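Long-range contacts in CmeC (Campylobacter jejuni, PDB 4MT4), which probably serves as the outer membrane channel of an efflux system, a trimeric duct through which exported compounds would leave the cell: residues Ser2-Leu7 / Tyr130-Arg135; Asp43-Lys48 / Ser249-Asn254. All coordinates share one frame; numbering follows the deposited sequence.

Interaction 1. Residues Ser2-Leu7 / Tyr130-Arg135; sequences SLSPNL and YRDTYR
OD2 of Asp-132 is gripped by two serine hydroxyls and a water. Ser-4 OG lies 2.6 Å from Asp-132 OD2 and comes in from above the carboxylate, 72° out of its plane. Ser-2 OG, 3.0 Å from the same OD2, is received by the syn lone pair of that oxygen. A bridging water, 2.6 Å from Asp-132 OD2, also accepts from the backbone N of Leu-3. Asp-132 OD1 pairs with Arg-135 NH1 at 2.9 Å in a salt bridge one helical turn along; OD1 lies almost in the guanidinium plane (1° out), while NH1 meets it on its syn side, out of the carboxylate plane.

The same guanidinium has Ser-2 OG at its edge, NH1 to OG 3.5 Å, and Arg-131 CZ over the centre of one face. Ser-2 reaches both groups because its OG is anti to the backbone N (chi1 180°). Leu-3 O bonds Arg-293 of helix 273-293, and the contact holds the chain just after Cys-1, probably the lipidated N-terminus, to the start of helix 129-195. With two hydroxyls, a water and an arginine directed at one buried carboxylate, Asp-132 is probably ionised, its charge balanced mainly by Arg-135.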
loop_
_atom_site.group_PDB
_atom_site.type_symbol
_atom_site.label_atom_id
_atom_site.label_comp_id
_atom_site.label_asym_id
_atom_site.label_seq_id
_atom_site.Cartn_x
_atom_site.Cartn_y
_atom_site.Cartn_z
ATOM N N SER B 2 3.646 -0.186 -38.704
ATOM C CA SER B 2 3.976 -0.319 -37.289
ATOM C C SER B 2 5.425 0.080 -37.022
ATOM O O SER B 2 6.329 -0.303 -37.762
ATOM C CB SER B 2 3.738 -1.752 -36.807
ATOM O OG SER B 2 4.066 -1.887 -35.435
ATOM N N LEU B 3 5.634 0.857 -35.961
ATOM C CA LEU B 3 6.974 1.249 -35.540
ATOM C C LEU B 3 7.336 0.602 -34.207
ATOM O O LEU B 3 8.317 0.977 -33.563
ATOM C CB LEU B 3 7.082 2.770 -35.437
ATOM C CG LEU B 3 6.751 3.538 -36.715
ATOM C CD1 LEU B 3 6.959 5.026 -36.506
ATOM C CD2 LEU B 3 7.581 3.037 -37.889
ATOM N N SER B 4 6.531 -0.373 -33.797
ATOM C CA SER B 4 6.796 -1.122 -32.576
ATOM C C SER B 4 8.027 -2.003 -32.738
ATOM O O SER B 4 8.133 -2.760 -33.704
ATOM C CB SER B 4 5.585 -1.972 -32.188
ATOM O OG SER B 4 4.530 -1.154 -31.711
ATOM N N PRO B 5 8.965 -1.903 -31.787
ATOM C CA PRO B 5 10.193 -2.695 -31.851
ATOM C C PRO B 5 9.922 -4.171 -31.588
ATOM O O PRO B 5 8.893 -4.503 -30.999
ATOM C CB PRO B 5 11.056 -2.089 -30.743
ATOM C CG PRO B 5 10.062 -1.571 -29.752
ATOM C CD PRO B 5 8.902 -1.070 -30.573
ATOM N N ASN B 6 10.829 -5.040 -32.027
ATOM C CA ASN B 6 10.720 -6.464 -31.737
ATOM C C ASN B 6 10.848 -6.726 -30.241
ATOM O O ASN B 6 11.784 -6.252 -29.598
ATOM C CB ASN B 6 11.784 -7.257 -32.501
ATOM C CG ASN B 6 11.546 -7.260 -33.998
ATOM O OD1 ASN B 6 10.427 -7.042 -34.460
ATOM N ND2 ASN B 6 12.600 -7.514 -34.766
ATOM N N LEU B 7 9.900 -7.475 -29.688
ATOM C CA LEU B 7 9.927 -7.796 -28.267
ATOM C C LEU B 7 10.810 -9.011 -28.015
ATOM O O LEU B 7 10.488 -10.123 -28.434
ATOM C CB LEU B 7 8.513 -8.044 -27.742
ATOM C CG LEU B 7 8.393 -8.183 -26.225
ATOM C CD1 LEU B 7 8.885 -6.923 -25.528
ATOM C CD2 LEU B 7 6.959 -8.485 -25.843
ATOM N N TYR B 130 -2.645 3.992 -34.427
ATOM C CA TYR B 130 -3.908 3.543 -33.856
ATOM C C TYR B 130 -3.991 2.021 -33.825
ATOM O O TYR B 130 -4.719 1.450 -33.012
ATOM C CB TYR B 130 -5.080 4.132 -34.644
ATOM C CG TYR B 130 -5.060 5.646 -34.685
ATOM C CD1 TYR B 130 -5.502 6.393 -33.601
ATOM C CD2 TYR B 130 -4.586 6.327 -35.800
ATOM C CE1 TYR B 130 -5.479 7.775 -33.629
ATOM C CE2 TYR B 130 -4.560 7.708 -35.837
ATOM C CZ TYR B 130 -5.008 8.427 -34.748
ATOM O OH TYR B 130 -4.986 9.803 -34.773
ATOM N N ARG B 131 -3.243 1.364 -34.705
ATOM C CA ARG B 131 -3.199 -0.094 -34.707
ATOM C C ARG B 131 -2.481 -0.598 -33.460
ATOM O O ARG B 131 -2.927 -1.551 -32.825
ATOM C CB ARG B 131 -2.509 -0.628 -35.966
ATOM C CG ARG B 131 -2.552 -2.149 -36.089
ATOM C CD ARG B 131 -2.038 -2.630 -37.438
ATOM N NE ARG B 131 -0.619 -2.978 -37.407
ATOM C CZ ARG B 131 -0.158 -4.217 -37.260
ATOM N NH1 ARG B 131 1.148 -4.445 -37.246
ATOM N NH2 ARG B 131 -1.004 -5.230 -37.133
ATOM N N ASP B 132 -1.375 0.053 -33.109
ATOM C CA ASP B 132 -0.602 -0.335 -31.934
ATOM C C ASP B 132 -1.261 0.149 -30.644
ATOM O O ASP B 132 -1.067 -0.445 -29.584
ATOM C CB ASP B 132 0.831 0.195 -32.024
ATOM C CG ASP B 132 1.662 -0.548 -33.053
ATOM O OD1 ASP B 132 1.193 -1.592 -33.553
ATOM O OD2 ASP B 132 2.789 -0.098 -33.355
ATOM N N THR B 133 -2.031 1.229 -30.733
ATOM C CA THR B 133 -2.831 1.679 -29.599
ATOM C C THR B 133 -3.855 0.601 -29.264
ATOM O O THR B 133 -4.114 0.308 -28.097
ATOM C CB THR B 133 -3.548 3.015 -29.889
ATOM O OG1 THR B 133 -2.578 4.046 -30.119
ATOM C CG2 THR B 133 -4.427 3.414 -28.710
ATOM N N TYR B 134 -4.421 0.004 -30.309
ATOM C CA TYR B 134 -5.375 -1.089 -30.167
ATOM C C TYR B 134 -4.702 -2.353 -29.634
ATOM O O TYR B 134 -5.231 -3.022 -28.746
ATOM C CB TYR B 134 -6.051 -1.379 -31.512
ATOM C CG TYR B 134 -6.868 -2.652 -31.531
ATOM C CD1 TYR B 134 -8.134 -2.695 -30.963
ATOM C CD2 TYR B 134 -6.374 -3.810 -32.119
ATOM C CE1 TYR B 134 -8.883 -3.855 -30.976
ATOM C CE2 TYR B 134 -7.116 -4.975 -32.136
ATOM C CZ TYR B 134 -8.370 -4.991 -31.563
ATOM O OH TYR B 134 -9.114 -6.148 -31.577
ATOM N N ARG B 135 -3.534 -2.671 -30.185
ATOM C CA ARG B 135 -2.787 -3.857 -29.778
ATOM C C ARG B 135 -2.322 -3.752 -28.327
ATOM O O ARG B 135 -2.237 -4.755 -27.620
ATOM C CB ARG B 135 -1.584 -4.077 -30.697
ATOM C CG ARG B 135 -1.941 -4.472 -32.124
ATOM C CD ARG B 135 -0.786 -4.176 -33.071
ATOM N NE ARG B 135 -0.159 -5.387 -33.590
ATOM C CZ ARG B 135 1.027 -5.414 -34.192
ATOM N NH1 ARG B 135 1.723 -4.294 -34.341
ATOM N NH2 ARG B 135 1.521 -6.561 -34.639
HETATM O O HOH W 1 3.340 2.035 -34.669
#

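Interaction 2. Residues Asp43-Lys48 / Ser249-Asn254; sequences DENLNK and SYQVFN
The carboxylate of Asp-43 and the side-chain amide of Gln-251 are stacked, their planes only 5° apart, with the two side chains arriving from opposite directions. Gln-251 CD is 3.9 Å from Asp-43 CG, a van der Waals separation, and no direct hydrogen bond joins the two segments. Asn-45 ND2 donates to Asp-43 OD1 at 3.0 Å, on the syn side and slightly out of the carboxylate plane. The Asn-45 amide stands almost perpendicular to that of Gln-251 (89°), and its ND2 also rests 3.5 Å from Gln-251 CB. Farther back along the loop, Asn-45 CB packs against Ser-249 O at 3.6 Å.

Two waters supply the polar links that direct bonds do not. One donates to both Asp-43 OD2 and Gln-251 O, two acceptors 3.5 Å apart; the other accepts from Glu-44 N and donates to Gln-251 OE1. With CG anti to its backbone N (chi1 165°) and an extended chain beyond, Gln-251 carries its amide across the start of the helix, where NE2 bonds Asp-42 O. Tyr-163 of helix 129-195 ties the two sides together, its OH bonding both Asp-43 OD2 and Gln-251 N.

Within its own segment, Asp-43 OD1 also receives weak bonds from two backbone nitrogens, those of Asn-45 and Leu-46. These bonds identify Asp-43 as the N-cap of helix 44-56: one carboxylate oxygen caps the first turn, while the other faces Tyr-163 and the water-linked loop. The contact thus joins a capped helix start to the connection between helices 240-245 and 273-293, against the long helices of an outer membrane factor.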
loop_
_atom_site.group_PDB
_atom_site.type_symbol
_atom_site.label_atom_id
_atom_site.label_comp_id
_atom_site.label_asym_id
_atom_site.label_seq_id
_atom_site.Cartn_x
_atom_site.Cartn_y
_atom_site.Cartn_z
ATOM N N ASP B 43 -13.058 -32.487 2.607
ATOM C CA ASP B 43 -13.810 -31.706 3.581
ATOM C C ASP B 43 -14.982 -31.005 2.896
ATOM O O ASP B 43 -14.790 -30.065 2.126
ATOM C CB ASP B 43 -12.896 -30.685 4.264
ATOM C CG ASP B 43 -13.518 -30.070 5.508
ATOM O OD1 ASP B 43 -14.762 -30.046 5.620
ATOM O OD2 ASP B 43 -12.754 -29.601 6.378
ATOM N N GLU B 44 -16.196 -31.461 3.185
ATOM C CA GLU B 44 -17.384 -30.896 2.556
ATOM C C GLU B 44 -17.655 -29.487 3.074
ATOM O O GLU B 44 -18.200 -28.649 2.355
ATOM C CB GLU B 44 -18.602 -31.793 2.792
ATOM C CG GLU B 44 -19.685 -31.633 1.736
ATOM C CD GLU B 44 -19.193 -31.988 0.345
ATOM O OE1 GLU B 44 -19.111 -31.079 -0.508
ATOM O OE2 GLU B 44 -18.887 -33.175 0.105
ATOM N N ASN B 45 -17.269 -29.229 4.321
ATOM C CA ASN B 45 -17.406 -27.898 4.901
ATOM C C ASN B 45 -16.487 -26.903 4.201
ATOM O O ASN B 45 -16.862 -25.756 3.958
ATOM C CB ASN B 45 -17.101 -27.926 6.400
ATOM C CG ASN B 45 -17.836 -29.038 7.125
ATOM O OD1 ASN B 45 -19.008 -28.900 7.474
ATOM N ND2 ASN B 45 -17.145 -30.148 7.359
ATOM N N LEU B 46 -15.279 -27.357 3.882
ATOM C CA LEU B 46 -14.312 -26.534 3.168
ATOM C C LEU B 46 -14.801 -26.228 1.756
ATOM O O LEU B 46 -14.639 -25.114 1.264
ATOM C CB LEU B 46 -12.947 -27.226 3.118
ATOM C CG LEU B 46 -11.841 -26.526 2.323
ATOM C CD1 LEU B 46 -11.584 -25.127 2.865
ATOM C CD2 LEU B 46 -10.562 -27.352 2.330
ATOM N N ASN B 47 -15.405 -27.222 1.113
ATOM C CA ASN B 47 -15.925 -27.056 -0.240
ATOM C C ASN B 47 -17.034 -26.011 -0.300
ATOM O O ASN B 47 -17.121 -25.239 -1.255
ATOM C CB ASN B 47 -16.436 -28.391 -0.783
ATOM C CG ASN B 47 -15.332 -29.420 -0.931
ATOM O OD1 ASN B 47 -14.153 -29.074 -1.009
ATOM N ND2 ASN B 47 -15.708 -30.694 -0.977
ATOM N N LYS B 48 -17.875 -25.992 0.729
ATOM C CA LYS B 48 -18.980 -25.043 0.796
ATOM C C LYS B 48 -18.490 -23.614 0.987
ATOM O O LYS B 48 -19.038 -22.682 0.400
ATOM C CB LYS B 48 -19.940 -25.412 1.928
ATOM C CG LYS B 48 -20.704 -26.703 1.707
ATOM C CD LYS B 48 -21.686 -26.953 2.837
ATOM C CE LYS B 48 -22.312 -28.332 2.731
ATOM N NZ LYS B 48 -23.004 -28.529 1.429
ATOM N N SER B 249 -19.348 -24.408 10.796
ATOM C CA SER B 249 -19.191 -25.851 10.920
ATOM C C SER B 249 -17.901 -26.272 10.229
ATOM O O SER B 249 -17.541 -25.715 9.193
ATOM C CB SER B 249 -20.388 -26.585 10.312
ATOM O OG SER B 249 -21.600 -26.211 10.944
ATOM N N TYR B 250 -17.203 -27.252 10.794
ATOM C CA TYR B 250 -15.905 -27.643 10.253
ATOM C C TYR B 250 -15.597 -29.128 10.430
ATOM O O TYR B 250 -16.390 -29.883 10.994
ATOM C CB TYR B 250 -14.798 -26.808 10.900
ATOM C CG TYR B 250 -14.638 -27.042 12.386
ATOM C CD1 TYR B 250 -15.424 -26.359 13.305
ATOM C CD2 TYR B 250 -13.699 -27.944 12.869
ATOM C CE1 TYR B 250 -15.280 -26.571 14.664
ATOM C CE2 TYR B 250 -13.547 -28.162 14.222
ATOM C CZ TYR B 250 -14.340 -27.474 15.116
ATOM O OH TYR B 250 -14.192 -27.688 16.468
ATOM N N GLN B 251 -14.429 -29.529 9.938
ATOM C CA GLN B 251 -13.985 -30.915 10.003
ATOM C C GLN B 251 -12.485 -30.975 10.272
ATOM O O GLN B 251 -11.706 -30.271 9.630
ATOM C CB GLN B 251 -14.320 -31.644 8.701
ATOM C CG GLN B 251 -13.596 -32.966 8.515
ATOM C CD GLN B 251 -13.868 -33.591 7.160
ATOM O OE1 GLN B 251 -15.018 -33.714 6.742
ATOM N NE2 GLN B 251 -12.806 -33.977 6.463
ATOM N N VAL B 252 -12.092 -31.815 11.227
ATOM C CA VAL B 252 -10.688 -31.979 11.597
ATOM C C VAL B 252 -9.850 -32.501 10.431
ATOM O O VAL B 252 -10.258 -33.421 9.721
ATOM C CB VAL B 252 -10.542 -32.935 12.809
ATOM C CG1 VAL B 252 -9.148 -33.557 12.865
ATOM C CG2 VAL B 252 -10.855 -32.201 14.103
ATOM N N PHE B 253 -8.682 -31.898 10.235
ATOM C CA PHE B 253 -7.763 -32.323 9.189
ATOM C C PHE B 253 -7.025 -33.596 9.584
ATOM O O PHE B 253 -6.370 -33.650 10.624
ATOM C CB PHE B 253 -6.755 -31.213 8.876
ATOM C CG PHE B 253 -5.678 -31.624 7.910
ATOM C CD1 PHE B 253 -5.925 -31.645 6.548
ATOM C CD2 PHE B 253 -4.416 -31.982 8.362
ATOM C CE1 PHE B 253 -4.939 -32.020 5.655
ATOM C CE2 PHE B 253 -3.426 -32.360 7.472
ATOM C CZ PHE B 253 -3.689 -32.377 6.117
ATOM N N ASN B 254 -7.136 -34.619 8.743
ATOM C CA ASN B 254 -6.408 -35.864 8.951
ATOM C C ASN B 254 -5.315 -36.056 7.907
ATOM O O ASN B 254 -5.528 -35.818 6.718
ATOM C CB ASN B 254 -7.367 -37.054 8.938
ATOM C CG ASN B 254 -7.821 -37.451 10.332
ATOM O OD1 ASN B 254 -7.500 -36.784 11.315
ATOM N ND2 ASN B 254 -8.571 -38.543 10.421
HETATM O O HOH W 2 -10.624 -30.917 7.322
HETATM O O HOH W 3 -17.177 -33.687 5.143
#

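How the interactions relate
Interactions 1 and 2 lie on opposite sides of the chain's centre, their centres 51 Å apart and their nearest atoms about 37 Å apart, so neither touches the other. Their segments alternate along the chain: 2-7, 43-48, 130-135, then 249-254. Helix 129-195 relates them. Interaction 1 uses its first turns, just after strand 109-124 of the sheet, whereas interaction 2 is bonded to Tyr-163, farther along the same helix. Helix 273-293 follows the loop of interaction 2 and also receives the tail of interaction 1. The two contacts therefore fasten the N-terminal tail and the start of helix 44-56 to well-separated levels of the long helical body.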